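Side-chain contacts in cytochrome P450 RhF (Acinetobacter radioresistens, PDB 6RO8), which probably inserts oxygen into organic substrates as a heme-thiolate enzyme, this chain being the heme domain of a longer protein that also carries a 2Fe-2S ferredoxin domain: residues A[142-145]-A[146-150]; A[265-268]-A[269-273]; A[301-304]-A[305-309]; A[405-409]-A[410-414]. One frame throughout, in Å; residues are numbered along the deposited sequence.

Contact 1: residues A[142-145]-A[146-150]; sequences HFVR and ELVRK
Leu147 CG lies over one face of the Phe143 ring, 4.2 Å above its plane and toward the rim. The closest atoms are at the far end of the ring, where Phe143 CE2 lies 3.6 Å from Leu147 CD1. The two side chains cross obliquely. Phe143 reaches this place because its CG is anti to the backbone N (chi1 176°), which carries the ring along the helix. The same ring is stacked with that of His178. A second flat group, the His142 imidazole, runs side by side with the Glu146 side chain. The two point the same way, and His142 CE1 is 3.6 Å from Glu146 CG. The imidazole and carboxylate planes are 69° apart. The third flat group is the Arg149 guanidinium, with Glu146 CG at its edge, in plane. Its NH2 donates to Glu146 OE1 over 2.7 Å in a nearly straight bond. That oxygen is met from above the carboxylate plane. NH1 faces OE2 in the same salt bridge, but this bond is modelled very short and its length is doubtful. The bend of Glu146 at chi2 (-70°) leaves the carboxylate between His142 and Arg149. A histidine charge, if present, would probably be eased by that carboxylate. Beneath the side chains run regular i to i+4 helical bonds, such as Val148 N to Val144 O at 3.0 Å. Val144 and Val148 are buried. They touch Met389, Ile393 and Phe394 of helix 384-401, and with Leu147 they also pack on Val175 and Ile171 of helix 170-179.

Contact 2: residues A[265-268]-A[269-273]; sequences MAIM and VAAHE. With HEM (protoporphyrin IX containing Fe), chain B; HIS (histidine), chain C.
Ile267 reaches forward along the helix to Ala270 and Ala271. Its CB points away from the following residues. CG1 lies anti to the backbone N (chi1 -150°) and comes to 4.5 Å from Ala271 CB. At the tip, CD1 lies 4.1 Å from Ala270 CB. One aliphatic chain thus spans two alanines that both belong to the heme pocket. Ala271 CB is 3.4 Å from the heme vinyl atom CBC. Ala270 also borders the bound histidine, although that ligand is modelled too close to it for the detail to be trusted. The backbone is irregular here. Ala266 O accepts from two donors: Ala270 N at 3.0 Å, in the carbonyl plane, and Val269 N at 3.1 Å, well above that plane. Ala271 N still bonds to Ile267 O. His272 then takes the N-cap position of helix 273-288, and its ring edge faces Met268 O in plane. This is the distorted middle of the long distal helix of the P450 fold. The sequence continues into Glu273 and Thr274, the acid-alcohol pair that serves oxygen activation in many relatives. Thr274 is hydrogen-bonded to the bound histidine. On the iron, a water lies 2.3 Å away as one ligand, and Cys381 is the axial protein ligand. The helix presents the alanine methyls and two carbonyl oxygens to the porphyrin edge: Ala271 O is 3.3 Å from heme CMC, and Ala270 O is 3.6 Å from heme C1C. The short alanine side chains leave the polar groups on this side to the backbone, with the water on the iron and the bound histidine nearby.

Contact 3: residues A[301-304]-A[305-309]; sequences QLIP and GAVEE
Ile303 and Val307, one helical turn apart, form the close-packed side of this contact. Their CG2 methyls meet at 4.2 Å, and the two side chains cross at a slant. Ile303 CG2 is anti to the backbone N, while Val307 has CG1 anti to its backbone N (chi1 161°), which leaves CG2 beside it and brings the two CG2 branches to face each other. Both residues are buried and press on Cys392 of helix 384-401. Ala306 adds a small methyl group against Ile296 of helix 290-298. The helical bonds here are regular: Ala306 N bonds to Leu302 O at 2.9 Å, nearly along the C=O axis, and Val307 N bonds to Ile303 O.

These residues lie in the first part of helix 303-314, the K helix of the P450 fold. It bears the family ExxR motif: Glu309 pairs with Arg312 and also with Arg365, the salt-bridge trio known from relatives.

The solvent side is confined to Pro304, which is exposed, and Gly305, which is partly exposed and has no side chain. Pro304 O takes the amide of Glu308 at 2.9 Å. A water also donates to Pro304 O, at 3.0 Å, and to OE2 of the buried Glu308, so it links backbone and carboxylate. Glu308 bends at chi2 (58°), which lets its carboxylate reach that water. Its strongest partner lies elsewhere: OE1 is hydrogen-bonded to His371 NE2, and it also forms a salt bridge with Arg388.

Contact 4: residues A[405-409]-A[410-414]; sequences LKLCE and QEFTY
Leu407 lays its CD2 methyl against both Gln410 and Phe412. CD2 is 4.1 Å from Gln410 NE2. It also meets the Phe412 ring at its edge, near the ring plane, with CZ 4.4 Å away. The Leu407 and Gln410 side chains cross at about a right angle. Gln410 in turn covers a face of the Phe412 ring. Its CG stands 3.4 Å above the plane, offset toward the rim. The glutamine folds back because CG lies between the backbone N and the carbonyl carbon (chi1 67°), and the chain runs extended beyond it. This directs NE2 to Cys408 O, a hydrogen bond of 2.7 Å. The bond is bent, at 146°, and leaves the amide plane of Gln410. The contact joins the following loop to strand 406-407, the edge strand of a three-stranded antiparallel sheet. Strand 427-429 lies beside it, and Leu407 also packs on Leu287 of helix 273-288. Gln410 OE1 accepts from Trp427 N, on strand 427-429. The primary amide therefore uses both ends: it donates to one chain segment and accepts from another, which fixes its rotation and ties the loop to the sheet.

Overall arrangement
The contacts follow one another along the chain in the order 1, 2, 3, 4. Contact 2 is the most central, about 9 Å from the centre of the chain and beside the heme. The other three lie about 19 to 22 Å out. Contacts 1 and 2 have centres about 20 Å apart, contacts 1 and 3 about 19 Å, and contacts 3 and 4 about 22 Å; none touch. Helix 384-401 packs on both contact 1 and contact 3. Helix 170-179 meets contacts 1 and 2. Contact 4 rests on helix 273-288, whose first residue closes contact 2. Contact 2 thus lies at the heme, while contact 4 lies at the surface, on a sheet edge.

Contact 1: residues A[142-145]-A[146-150]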
loop_
_atom_site.group_PDB
_atom_site.type_symbol
_atom_site.label_atom_id
_atom_site.label_comp_id
_atom_site.label_asym_id
_atom_site.label_seq_id
_atom_site.Cartn_x
_atom_site.Cartn_y
_atom_site.Cartn_z
ATOM N N HIS A 142 -3.098 8.422 20.521
ATOM C CA HIS A 142 -4.132 8.338 21.549
ATOM C C HIS A 142 -5.460 7.937 20.935
ATOM O O HIS A 142 -6.189 7.100 21.481
ATOM C CB HIS A 142 -4.278 9.680 22.276
ATOM C CG HIS A 142 -5.340 9.688 23.341
ATOM N ND1 HIS A 142 -5.899 8.535 23.856
ATOM C CD2 HIS A 142 -5.943 10.714 23.988
ATOM C CE1 HIS A 142 -6.797 8.850 24.772
ATOM N NE2 HIS A 142 -6.844 10.166 24.871
ATOM N N PHE A 143 -5.788 8.536 19.785
ATOM C CA PHE A 143 -7.079 8.295 19.151
ATOM C C PHE A 143 -7.179 6.863 18.651
ATOM O O PHE A 143 -8.213 6.204 18.834
ATOM C CB PHE A 143 -7.260 9.304 18.018
ATOM C CG PHE A 143 -8.501 9.125 17.213
ATOM C CD1 PHE A 143 -9.726 9.486 17.713
ATOM C CD2 PHE A 143 -8.433 8.638 15.923
ATOM C CE1 PHE A 143 -10.868 9.337 16.944
ATOM C CE2 PHE A 143 -9.569 8.489 15.155
ATOM C CZ PHE A 143 -10.781 8.831 15.662
ATOM N N VAL A 144 -6.108 6.364 18.023
ATOM C CA VAL A 144 -6.059 4.965 17.620
ATOM C C VAL A 144 -6.288 4.057 18.820
ATOM O O VAL A 144 -7.048 3.084 18.743
ATOM C CB VAL A 144 -4.723 4.647 16.917
ATOM C CG1 VAL A 144 -4.733 3.229 16.407
ATOM C CG2 VAL A 144 -4.496 5.587 15.739
ATOM N N ARG A 145 -5.656 4.361 19.954
ATOM C CA ARG A 145 -5.764 3.450 21.090
ATOM C C ARG A 145 -7.177 3.410 21.654
ATOM O O ARG A 145 -7.645 2.347 22.074
ATOM C CB ARG A 145 -4.772 3.826 22.176
ATOM C CG ARG A 145 -4.352 2.625 22.998
ATOM C CD ARG A 145 -2.850 2.619 23.149
ATOM N NE ARG A 145 -2.303 3.969 23.255
ATOM C CZ ARG A 145 -1.019 4.278 23.099
ATOM N NH1 ARG A 145 -0.131 3.329 22.815
ATOM N NH2 ARG A 145 -0.622 5.542 23.225
ATOM N N GLU A 146 -7.872 4.547 21.678
ATOM C CA GLU A 146 -9.268 4.532 22.109
ATOM C C GLU A 146 -10.109 3.666 21.183
ATOM O O GLU A 146 -10.949 2.883 21.642
ATOM C CB GLU A 146 -9.828 5.953 22.156
ATOM C CG GLU A 146 -9.331 6.803 23.308
ATOM C CD GLU A 146 -9.873 6.354 24.656
ATOM O OE1 GLU A 146 -11.100 6.494 24.895
ATOM O OE2 GLU A 146 -9.067 5.870 25.484
ATOM N N LEU A 147 -9.883 3.778 19.872
ATOM C CA LEU A 147 -10.690 3.031 18.917
ATOM C C LEU A 147 -10.508 1.533 19.110
ATOM O O LEU A 147 -11.486 0.777 19.172
ATOM C CB LEU A 147 -10.327 3.439 17.483
ATOM C CG LEU A 147 -10.816 4.812 17.019
ATOM C CD1 LEU A 147 -10.511 5.007 15.549
ATOM C CD2 LEU A 147 -12.307 4.949 17.283
ATOM N N VAL A 148 -9.255 1.089 19.207
ATOM C CA VAL A 148 -8.977 -0.336 19.302
ATOM C C VAL A 148 -9.485 -0.896 20.628
ATOM O O VAL A 148 -9.946 -2.043 20.699
ATOM C CB VAL A 148 -7.472 -0.573 19.112
ATOM C CG1 VAL A 148 -7.139 -2.032 19.249
ATOM C CG2 VAL A 148 -7.030 -0.043 17.756
ATOM N N ARG A 149 -9.413 -0.104 21.697
ATOM C CA ARG A 149 -9.932 -0.571 22.975
ATOM C C ARG A 149 -11.435 -0.809 22.891
ATOM O O ARG A 149 -11.953 -1.794 23.433
ATOM C CB ARG A 149 -9.621 0.437 24.078
ATOM C CG ARG A 149 -9.965 -0.087 25.469
ATOM C CD ARG A 149 -9.588 0.890 26.567
ATOM N NE ARG A 149 -10.506 2.024 26.633
ATOM C CZ ARG A 149 -10.306 3.195 26.039
ATOM N NH1 ARG A 149 -9.202 3.407 25.331
ATOM N NH2 ARG A 149 -11.213 4.158 26.164
ATOM N N LYS A 150 -12.160 0.091 22.215
ATOM C CA LYS A 150 -13.615 -0.035 22.179
ATOM C C LYS A 150 -14.050 -1.103 21.195
ATOM O O LYS A 150 -15.013 -1.832 21.455
ATOM C CB LYS A 150 -14.253 1.314 21.846
ATOM C CG LYS A 150 -13.683 2.434 22.677
ATOM C CD LYS A 150 -14.332 3.784 22.424
ATOM C CE LYS A 150 -15.348 4.143 23.491
ATOM N NZ LYS A 150 -16.300 5.163 22.970
#

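Contact 2: residues A[265-268]-A[269-273]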
loop_
_atom_site.group_PDB
_atom_site.type_symbol
_atom_site.label_atom_id
_atom_site.label_comp_id
_atom_site.label_asym_id
_atom_site.label_seq_id
_atom_site.Cartn_x
_atom_site.Cartn_y
_atom_site.Cartn_z
ATOM N N MET A 265 -8.684 12.281 -3.739
ATOM C CA MET A 265 -9.142 10.930 -4.050
ATOM C C MET A 265 -8.068 9.892 -3.791
ATOM O O MET A 265 -8.349 8.839 -3.209
ATOM C CB MET A 265 -9.607 10.831 -5.497
ATOM C CG MET A 265 -10.610 9.724 -5.685
ATOM S SD MET A 265 -10.981 9.368 -7.421
ATOM C CE MET A 265 -9.367 9.426 -8.141
ATOM N N ALA A 266 -6.839 10.168 -4.211
ATOM C CA ALA A 266 -5.778 9.192 -4.017
ATOM C C ALA A 266 -5.495 8.983 -2.528
ATOM O O ALA A 266 -5.410 7.843 -2.047
ATOM C CB ALA A 266 -4.522 9.645 -4.762
ATOM N N ILE A 267 -5.393 10.079 -1.771
ATOM C CA ILE A 267 -5.003 9.959 -0.371
ATOM C C ILE A 267 -6.121 9.325 0.457
ATOM O O ILE A 267 -5.853 8.691 1.487
ATOM C CB ILE A 267 -4.551 11.327 0.195
ATOM C CG1 ILE A 267 -3.511 11.106 1.296
ATOM C CG2 ILE A 267 -5.733 12.146 0.714
ATOM C CD1 ILE A 267 -2.378 10.176 0.877
ATOM N N MET A 268 -7.378 9.432 0.004
ATOM C CA MET A 268 -8.482 8.812 0.729
ATOM C C MET A 268 -8.537 7.314 0.569
ATOM O O MET A 268 -9.410 6.687 1.179
ATOM C CB MET A 268 -9.813 9.406 0.304
ATOM C CG MET A 268 -10.043 10.736 0.953
ATOM S SD MET A 268 -11.677 11.372 0.567
ATOM C CE MET A 268 -12.578 9.865 0.294
ATOM N N VAL A 269 -7.659 6.733 -0.241
ATOM C CA VAL A 269 -7.414 5.306 -0.230
ATOM C C VAL A 269 -6.082 4.982 0.432
ATOM O O VAL A 269 -6.001 4.070 1.261
ATOM C CB VAL A 269 -7.478 4.744 -1.669
ATOM C CG1 VAL A 269 -7.025 3.270 -1.730
ATOM C CG2 VAL A 269 -8.899 4.935 -2.248
ATOM N N ALA A 270 -5.037 5.753 0.106
ATOM C CA ALA A 270 -3.687 5.446 0.557
ATOM C C ALA A 270 -3.484 5.672 2.061
ATOM O O ALA A 270 -2.668 4.976 2.676
ATOM C CB ALA A 270 -2.682 6.271 -0.245
ATOM N N ALA A 271 -4.232 6.592 2.681
ATOM C CA ALA A 271 -4.049 6.861 4.103
ATOM C C ALA A 271 -4.579 5.752 5.004
ATOM O O ALA A 271 -4.478 5.867 6.230
ATOM C CB ALA A 271 -4.716 8.186 4.490
ATOM N N HIS A 272 -5.134 4.676 4.451
ATOM C CA HIS A 272 -5.660 3.659 5.347
ATOM C C HIS A 272 -5.573 2.253 4.770
ATOM O O HIS A 272 -5.304 1.306 5.515
ATOM C CB HIS A 272 -7.102 4.002 5.737
ATOM C CG HIS A 272 -8.094 3.786 4.643
ATOM N ND1 HIS A 272 -8.831 2.629 4.535
ATOM C CD2 HIS A 272 -8.474 4.577 3.612
ATOM C CE1 HIS A 272 -9.616 2.712 3.475
ATOM N NE2 HIS A 272 -9.422 3.885 2.902
ATOM N N GLU A 273 -5.775 2.099 3.459
ATOM C CA GLU A 273 -5.925 0.756 2.902
ATOM C C GLU A 273 -4.664 -0.088 3.083
ATOM O O GLU A 273 -4.755 -1.273 3.434
ATOM C CB GLU A 273 -6.314 0.812 1.427
ATOM C CG GLU A 273 -6.778 -0.556 0.944
ATOM C CD GLU A 273 -6.823 -0.692 -0.560
ATOM O OE1 GLU A 273 -7.946 -0.732 -1.114
ATOM O OE2 GLU A 273 -5.742 -0.772 -1.183
HETATM C CHA HEM B . 4.379 6.746 -0.566
HETATM C CHB HEM B . 3.602 2.243 1.109
HETATM C CHC HEM B . 0.631 3.942 4.582
HETATM C CHD HEM B . 1.069 8.346 2.577
HETATM C C1A HEM B . 4.425 5.375 -0.439
HETATM C C2A HEM B . 5.148 4.440 -1.283
HETATM C C3A HEM B . 4.934 3.211 -0.825
HETATM C C4A HEM B . 4.057 3.296 0.331
HETATM C CMA HEM B . 5.527 1.927 -1.441
HETATM C CAA HEM B . 6.032 4.798 -2.500
HETATM C CBA HEM B . 7.468 4.808 -2.015
HETATM C CGA HEM B . 8.417 5.231 -3.103
HETATM O O1A HEM B . 7.961 5.486 -4.245
HETATM O O2A HEM B . 9.634 5.314 -2.812
HETATM C C1B HEM B . 2.815 2.319 2.233
HETATM C C2B HEM B . 2.541 1.225 3.146
HETATM C C3B HEM B . 1.703 1.690 4.104
HETATM C C4B HEM B . 1.431 3.095 3.828
HETATM C CMB HEM B . 3.136 -0.199 2.977
HETATM C CAB HEM B . 1.108 0.970 5.336
HETATM C CBB HEM B . 1.485 -0.227 5.787
HETATM C C1C HEM B . 0.481 5.291 4.347
HETATM C C2C HEM B . -0.339 6.235 5.086
HETATM C C3C HEM B . -0.193 7.450 4.508
HETATM C C4C HEM B . 0.712 7.310 3.402
HETATM C CMC HEM B . -1.196 5.854 6.313
HETATM C CAC HEM B . -0.807 8.836 4.844
HETATM C CBC HEM B . -1.680 9.018 5.836
HETATM C C1D HEM B . 1.972 8.306 1.544
HETATM C C2D HEM B . 2.348 9.422 0.709
HETATM C C3D HEM B . 3.266 8.994 -0.150
HETATM C C4D HEM B . 3.510 7.578 0.103
HETATM C CMD HEM B . 1.792 10.861 0.783
HETATM C CAD HEM B . 3.914 9.877 -1.241
HETATM C CBD HEM B . 5.150 10.605 -0.733
HETATM C CGD HEM B . 5.979 11.053 -1.916
HETATM O O1D HEM B . 5.557 10.801 -3.064
HETATM O O2D HEM B . 7.066 11.653 -1.727
HETATM N NA HEM B . 3.763 4.637 0.520
HETATM N NB HEM B . 2.124 3.436 2.680
HETATM N NC HEM B . 1.101 5.992 3.327
HETATM N ND HEM B . 2.704 7.197 1.148
HETATM FE FE HEM B . 2.405 5.326 1.949
HETATM N N HIS C . -1.819 3.751 -2.611
HETATM C CA HIS C . -0.588 3.288 -1.983
HETATM C C HIS C . -0.750 3.169 -0.470
HETATM O O HIS C . 0.235 2.903 0.234
HETATM C CB HIS C . 0.570 4.230 -2.315
HETATM C CG HIS C . 0.196 5.679 -2.290
HETATM N ND1 HIS C . 0.904 6.618 -1.568
HETATM C CD2 HIS C . -0.812 6.350 -2.895
HETATM C CE1 HIS C . 0.348 7.806 -1.733
HETATM N NE2 HIS C . -0.694 7.671 -2.534
HETATM O OXT HIS C . -1.848 3.335 0.062
HETATM O O HOH W 1 0.744 5.085 0.373
#

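Contact 3: residues A[301-304]-A[305-309]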
loop_
_atom_site.group_PDB
_atom_site.type_symbol
_atom_site.label_atom_id
_atom_site.label_comp_id
_atom_site.label_asym_id
_atom_site.label_seq_id
_atom_site.Cartn_x
_atom_site.Cartn_y
_atom_site.Cartn_z
ATOM N N GLN A 301 7.421 -5.081 24.440
ATOM C CA GLN A 301 8.577 -4.347 23.916
ATOM C C GLN A 301 8.973 -4.815 22.520
ATOM O O GLN A 301 9.457 -4.016 21.716
ATOM C CB GLN A 301 9.824 -4.507 24.795
ATOM C CG GLN A 301 9.647 -4.410 26.253
ATOM C CD GLN A 301 9.402 -5.757 26.849
ATOM O OE1 GLN A 301 8.482 -6.439 26.437
ATOM N NE2 GLN A 301 10.212 -6.150 27.814
ATOM N N LEU A 302 8.831 -6.110 22.227
ATOM C CA LEU A 302 9.248 -6.631 20.928
ATOM C C LEU A 302 8.321 -6.238 19.787
ATOM O O LEU A 302 8.670 -6.460 18.623
ATOM C CB LEU A 302 9.341 -8.154 20.966
ATOM C CG LEU A 302 10.279 -8.774 21.989
ATOM C CD1 LEU A 302 10.305 -10.270 21.785
ATOM C CD2 LEU A 302 11.637 -8.170 21.767
ATOM N N ILE A 303 7.154 -5.675 20.077
ATOM C CA ILE A 303 6.153 -5.504 19.026
ATOM C C ILE A 303 6.633 -4.607 17.896
ATOM O O ILE A 303 6.489 -5.001 16.722
ATOM C CB ILE A 303 4.816 -5.034 19.654
ATOM C CG1 ILE A 303 4.238 -6.195 20.462
ATOM C CG2 ILE A 303 3.859 -4.551 18.548
ATOM C CD1 ILE A 303 2.926 -5.899 21.186
ATOM N N PRO A 304 7.215 -3.424 18.135
ATOM C CA PRO A 304 7.677 -2.606 16.986
ATOM C C PRO A 304 8.640 -3.340 16.076
ATOM O O PRO A 304 8.435 -3.342 14.853
ATOM C CB PRO A 304 8.334 -1.393 17.657
ATOM C CG PRO A 304 7.663 -1.305 19.014
ATOM C CD PRO A 304 7.413 -2.730 19.429
ATOM N N GLY A 305 9.683 -3.970 16.633
ATOM C CA GLY A 305 10.610 -4.740 15.817
ATOM C C GLY A 305 9.937 -5.899 15.114
ATOM O O GLY A 305 10.306 -6.254 13.989
ATOM N N ALA A 306 8.922 -6.488 15.753
ATOM C CA ALA A 306 8.100 -7.498 15.099
ATOM C C ALA A 306 7.288 -6.905 13.945
ATOM O O ALA A 306 7.169 -7.524 12.876
ATOM C CB ALA A 306 7.175 -8.145 16.125
ATOM N N VAL A 307 6.704 -5.719 14.144
ATOM C CA VAL A 307 5.947 -5.079 13.073
ATOM C C VAL A 307 6.853 -4.828 11.876
ATOM O O VAL A 307 6.481 -5.093 10.727
ATOM C CB VAL A 307 5.284 -3.780 13.577
ATOM C CG1 VAL A 307 4.885 -2.864 12.433
ATOM C CG2 VAL A 307 4.085 -4.121 14.403
ATOM N N GLU A 308 8.074 -4.366 12.131
ATOM C CA GLU A 308 9.014 -4.130 11.043
ATOM C C GLU A 308 9.340 -5.426 10.300
ATOM O O GLU A 308 9.422 -5.436 9.070
ATOM C CB GLU A 308 10.280 -3.478 11.595
ATOM C CG GLU A 308 10.907 -2.453 10.670
ATOM C CD GLU A 308 9.980 -1.305 10.297
ATOM O OE1 GLU A 308 10.106 -0.805 9.164
ATOM O OE2 GLU A 308 9.139 -0.885 11.123
ATOM N N GLU A 309 9.511 -6.538 11.025
ATOM C CA GLU A 309 9.803 -7.795 10.340
ATOM C C GLU A 309 8.597 -8.307 9.552
ATOM O O GLU A 309 8.765 -8.983 8.531
ATOM C CB GLU A 309 10.291 -8.835 11.352
ATOM C CG GLU A 309 10.386 -10.260 10.819
ATOM C CD GLU A 309 11.550 -10.456 9.878
ATOM O OE1 GLU A 309 12.178 -9.434 9.525
ATOM O OE2 GLU A 309 11.843 -11.622 9.498
HETATM O O HOH W 2 7.856 -0.809 13.410
#

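Contact 4: residues A[405-409]-A[410-414]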
loop_
_atom_site.group_PDB
_atom_site.type_symbol
_atom_site.label_atom_id
_atom_site.label_comp_id
_atom_site.label_asym_id
_atom_site.label_seq_id
_atom_site.Cartn_x
_atom_site.Cartn_y
_atom_site.Cartn_z
ATOM N N LEU A 405 -5.225 -16.043 21.601
ATOM C CA LEU A 405 -5.645 -15.823 20.226
ATOM C C LEU A 405 -4.940 -16.779 19.277
ATOM O O LEU A 405 -3.716 -16.927 19.331
ATOM C CB LEU A 405 -5.322 -14.385 19.822
ATOM C CG LEU A 405 -6.142 -13.879 18.653
ATOM C CD1 LEU A 405 -7.494 -13.893 19.222
ATOM C CD2 LEU A 405 -5.738 -12.480 18.272
ATOM N N LYS A 406 -5.715 -17.423 18.398
ATOM C CA LYS A 406 -5.162 -18.302 17.370
ATOM C C LYS A 406 -5.968 -18.162 16.085
ATOM O O LYS A 406 -7.151 -17.815 16.112
ATOM C CB LYS A 406 -5.142 -19.783 17.791
ATOM C CG LYS A 406 -6.445 -20.361 18.366
ATOM C CD LYS A 406 -6.128 -21.489 19.350
ATOM C CE LYS A 406 -6.124 -20.996 20.771
ATOM N NZ LYS A 406 -5.247 -21.748 21.698
ATOM N N LEU A 407 -5.321 -18.443 14.958
ATOM C CA LEU A 407 -6.032 -18.465 13.688
ATOM C C LEU A 407 -6.961 -19.674 13.630
ATOM O O LEU A 407 -6.606 -20.765 14.083
ATOM C CB LEU A 407 -5.041 -18.516 12.524
ATOM C CG LEU A 407 -4.213 -17.254 12.260
ATOM C CD1 LEU A 407 -2.965 -17.589 11.419
ATOM C CD2 LEU A 407 -5.063 -16.170 11.588
ATOM N N CYS A 408 -8.167 -19.477 13.101
ATOM C CA CYS A 408 -8.978 -20.630 12.734
ATOM C C CYS A 408 -8.487 -21.243 11.427
ATOM O O CYS A 408 -7.834 -20.587 10.613
ATOM C CB CYS A 408 -10.454 -20.258 12.569
ATOM S SG CYS A 408 -11.264 -19.294 13.874
ATOM N N GLU A 409 -8.809 -22.522 11.230
ATOM C CA GLU A 409 -8.641 -23.129 9.917
ATOM C C GLU A 409 -9.523 -22.388 8.927
ATOM O O GLU A 409 -10.717 -22.196 9.175
ATOM C CB GLU A 409 -9.004 -24.609 9.948
ATOM C CG GLU A 409 -8.218 -25.393 10.971
ATOM C CD GLU A 409 -8.647 -26.843 11.051
ATOM O OE1 GLU A 409 -9.433 -27.280 10.182
ATOM O OE2 GLU A 409 -8.216 -27.540 11.996
ATOM N N GLN A 410 -8.929 -21.935 7.828
ATOM C CA GLN A 410 -9.675 -21.153 6.859
ATOM C C GLN A 410 -8.894 -21.119 5.557
ATOM O O GLN A 410 -7.671 -21.282 5.547
ATOM C CB GLN A 410 -9.932 -19.727 7.360
ATOM C CG GLN A 410 -8.659 -18.890 7.491
ATOM C CD GLN A 410 -8.764 -17.800 8.546
ATOM O OE1 GLN A 410 -9.350 -16.739 8.307
ATOM N NE2 GLN A 410 -8.182 -18.052 9.719
ATOM N N GLU A 411 -9.621 -20.936 4.462
ATOM C CA GLU A 411 -9.004 -20.539 3.211
ATOM C C GLU A 411 -8.836 -19.029 3.207
ATOM O O GLU A 411 -9.737 -18.292 3.621
ATOM C CB GLU A 411 -9.860 -20.975 2.024
ATOM C CG GLU A 411 -10.038 -22.482 1.919
ATOM C CD GLU A 411 -9.173 -23.099 0.833
ATOM O OE1 GLU A 411 -9.546 -22.990 -0.354
ATOM O OE2 GLU A 411 -8.119 -23.686 1.169
ATOM N N PHE A 412 -7.670 -18.566 2.770
ATOM C CA PHE A 412 -7.406 -17.137 2.642
ATOM C C PHE A 412 -7.520 -16.723 1.184
ATOM O O PHE A 412 -6.947 -17.368 0.303
ATOM C CB PHE A 412 -6.023 -16.774 3.182
ATOM C CG PHE A 412 -5.905 -16.933 4.659
ATOM C CD1 PHE A 412 -6.382 -15.950 5.512
ATOM C CD2 PHE A 412 -5.340 -18.072 5.200
ATOM C CE1 PHE A 412 -6.285 -16.093 6.872
ATOM C CE2 PHE A 412 -5.247 -18.223 6.555
ATOM C CZ PHE A 412 -5.710 -17.227 7.396
ATOM N N THR A 413 -8.252 -15.648 0.934
ATOM C CA THR A 413 -8.416 -15.120 -0.409
ATOM C C THR A 413 -7.795 -13.727 -0.490
ATOM O O THR A 413 -7.706 -13.011 0.516
ATOM C CB THR A 413 -9.909 -15.118 -0.810
ATOM O OG1 THR A 413 -10.634 -14.137 -0.059
ATOM C CG2 THR A 413 -10.519 -16.481 -0.540
ATOM N N TYR A 414 -7.329 -13.364 -1.688
ATOM C CA TYR A 414 -6.692 -12.072 -1.930
ATOM C C TYR A 414 -7.307 -11.429 -3.156
ATOM O O TYR A 414 -7.432 -12.071 -4.207
ATOM C CB TYR A 414 -5.166 -12.204 -2.108
ATOM C CG TYR A 414 -4.512 -12.852 -0.911
ATOM C CD1 TYR A 414 -4.442 -14.240 -0.806
ATOM C CD2 TYR A 414 -4.009 -12.089 0.133
ATOM C CE1 TYR A 414 -3.879 -14.850 0.286
ATOM C CE2 TYR A 414 -3.440 -12.697 1.244
ATOM C CZ TYR A 414 -3.380 -14.082 1.316
ATOM O OH TYR A 414 -2.825 -14.712 2.409
#